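Local coordinates for protein acetyl transferase (Salmonella typhimurium, PDB 1S7K) that acetylates the N-terminal amino group of ribosomal protein L7/L12, probably with acetyl-coenzyme A as the acetyl donor, as a GNAT-family transferase, at residues 99-104 and 111-116. Sequence-based numbering, arbitrary orientation.
Sequences IGYWLD and GIMSQS
I112, right after the N-cap G111 in the first turn of helix 112-127, meets the strand through its CG2 branch, which lies 4.4 Å from CD2 of L103, a loose apolar contact near the C-terminal end of strand 96-103. M113 contributes the largest share, 92 of the 219 Å² buried on both sides together, and the CA atoms of M113 and Y101, 7.8 Å apart, are the nearest pair between the two segments. CG is anti to the backbone N (chi1 174°), and bends at chi2 and chi3 fold the thioether back along the Y101 ring. CG thereby sits over one face, 3.7 Å from the ring centroid and 18° off the normal, which meets the geometry of a CH-pi contact. SD, at 4.3 Å from that centroid and 35° off the normal, makes an oblique Met-aromatic contact nearer the CB end of the tyrosine. CB of M113 also receives CD1 of L103 at 4.1 Å, so the methionine bridges two strand residues whose side chains leave the same face. Further on, S116 turns back into its own helix: OG bonds to the I112 carbonyl O at 2.8 Å, which also accepts the S116 N-H, the two donors arriving from opposite faces of the carbonyl plane. Y101, L103 and the residues from G111 to S114 are CoA-binding residues, and the packing is consistent with holding strand end and helix start together at the CoA site, as in GNAT enzymes. Strand 96-103 and helix 112-127 open a beta-alpha-beta unit completed by the parallel strand 132-138. I75 of strand 71-77 touches L103, I112, M113 and S116, L85 of strand 80-91 touches Y101 and M113, and V147 of helix 142-150 packs on both Y101 and M113.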
# COMPACT_ATOMS: atom_id res chain seq x y z
N ILE A 99 -1.11 9.13 -4.88
CA ILE A 99 -1.36 10.57 -4.79
C ILE A 99 -2.35 11.02 -3.68
O ILE A 99 -3.42 10.43 -3.51
CB ILE A 99 -1.91 11.09 -6.17
CG1 ILE A 99 -0.83 11.01 -7.26
CG2 ILE A 99 -2.46 12.51 -6.00
CD1 ILE A 99 -1.34 10.83 -8.71
N GLY A 100 -2.05 12.12 -3.00
CA GLY A 100 -3.02 12.62 -2.00
C GLY A 100 -3.05 14.14 -2.20
O GLY A 100 -2.09 14.64 -2.70
N TYR A 101 -4.15 14.84 -1.92
CA TYR A 101 -4.14 16.30 -2.10
C TYR A 101 -5.26 16.92 -1.30
O TYR A 101 -6.21 16.22 -0.89
CB TYR A 101 -4.38 16.71 -3.58
CG TYR A 101 -5.88 16.77 -3.97
CD1 TYR A 101 -6.57 17.99 -4.07
CD2 TYR A 101 -6.59 15.62 -4.23
CE1 TYR A 101 -7.96 18.04 -4.45
CE2 TYR A 101 -7.97 15.65 -4.61
CZ TYR A 101 -8.66 16.87 -4.71
OH TYR A 101 -10.03 16.84 -5.02
N TRP A 102 -5.12 18.22 -1.06
CA TRP A 102 -6.19 18.98 -0.44
C TRP A 102 -5.99 20.44 -0.76
O TRP A 102 -4.86 20.94 -0.77
CB TRP A 102 -6.34 18.69 1.05
CG TRP A 102 -5.30 19.10 1.92
CD1 TRP A 102 -4.22 18.37 2.32
CD2 TRP A 102 -5.21 20.38 2.57
NE1 TRP A 102 -3.43 19.15 3.20
CE2 TRP A 102 -4.03 20.38 3.35
CE3 TRP A 102 -6.02 21.54 2.55
CZ2 TRP A 102 -3.63 21.50 4.13
CZ3 TRP A 102 -5.61 22.66 3.33
CH2 TRP A 102 -4.44 22.62 4.09
N LEU A 103 -7.11 21.11 -0.99
CA LEU A 103 -7.14 22.51 -1.37
C LEU A 103 -7.93 23.36 -0.39
O LEU A 103 -8.98 22.92 0.11
CB LEU A 103 -7.84 22.66 -2.74
CG LEU A 103 -7.06 22.19 -3.94
CD1 LEU A 103 -7.90 22.16 -5.21
CD2 LEU A 103 -5.88 23.12 -4.10
N ASP A 104 -7.43 24.56 -0.15
CA ASP A 104 -8.14 25.52 0.70
C ASP A 104 -9.48 25.77 0.05
O ASP A 104 -9.63 25.69 -1.17
CB ASP A 104 -7.43 26.86 0.75
CG ASP A 104 -8.36 27.94 1.28
OD1 ASP A 104 -8.61 27.90 2.51
OD2 ASP A 104 -8.83 28.79 0.47
N GLY A 111 -9.79 23.46 -11.23
CA GLY A 111 -8.76 22.76 -12.00
C GLY A 111 -7.31 22.97 -11.56
O GLY A 111 -6.34 22.58 -12.29
N ILE A 112 -7.12 23.59 -10.40
CA ILE A 112 -5.77 23.87 -9.89
C ILE A 112 -5.09 22.52 -9.59
O ILE A 112 -3.89 22.35 -9.87
CB ILE A 112 -5.83 24.70 -8.58
CG1 ILE A 112 -6.37 26.11 -8.91
CG2 ILE A 112 -4.46 24.76 -7.94
CD1 ILE A 112 -6.63 27.08 -7.61
N MET A 113 -5.84 21.59 -8.99
CA MET A 113 -5.26 20.25 -8.70
C MET A 113 -5.04 19.54 -10.02
O MET A 113 -3.98 18.97 -10.24
CB MET A 113 -6.18 19.46 -7.77
CG MET A 113 -5.80 18.02 -7.50
SD MET A 113 -4.10 17.78 -7.05
CE MET A 113 -3.89 18.75 -5.91
N SER A 114 -5.99 19.62 -10.93
CA SER A 114 -5.81 18.92 -12.25
C SER A 114 -4.56 19.42 -13.02
O SER A 114 -3.80 18.61 -13.54
CB SER A 114 -7.05 19.10 -13.11
OG SER A 114 -8.15 18.37 -12.57
N GLN A 115 -4.36 20.73 -13.06
CA GLN A 115 -3.22 21.25 -13.79
C GLN A 115 -1.98 20.97 -13.01
O GLN A 115 -0.97 20.55 -13.60
CB GLN A 115 -3.35 22.78 -14.05
CG GLN A 115 -4.46 23.13 -15.01
CD GLN A 115 -4.46 24.57 -15.39
OE1 GLN A 115 -4.35 24.94 -16.60
NE2 GLN A 115 -4.57 25.42 -14.39
N SER A 116 -2.05 21.10 -11.69
CA SER A 116 -0.84 20.84 -10.89
C SER A 116 -0.41 19.37 -10.99
O SER A 116 0.77 19.04 -11.12
CB SER A 116 -1.07 21.18 -9.41
OG SER A 116 -1.15 22.59 -9.29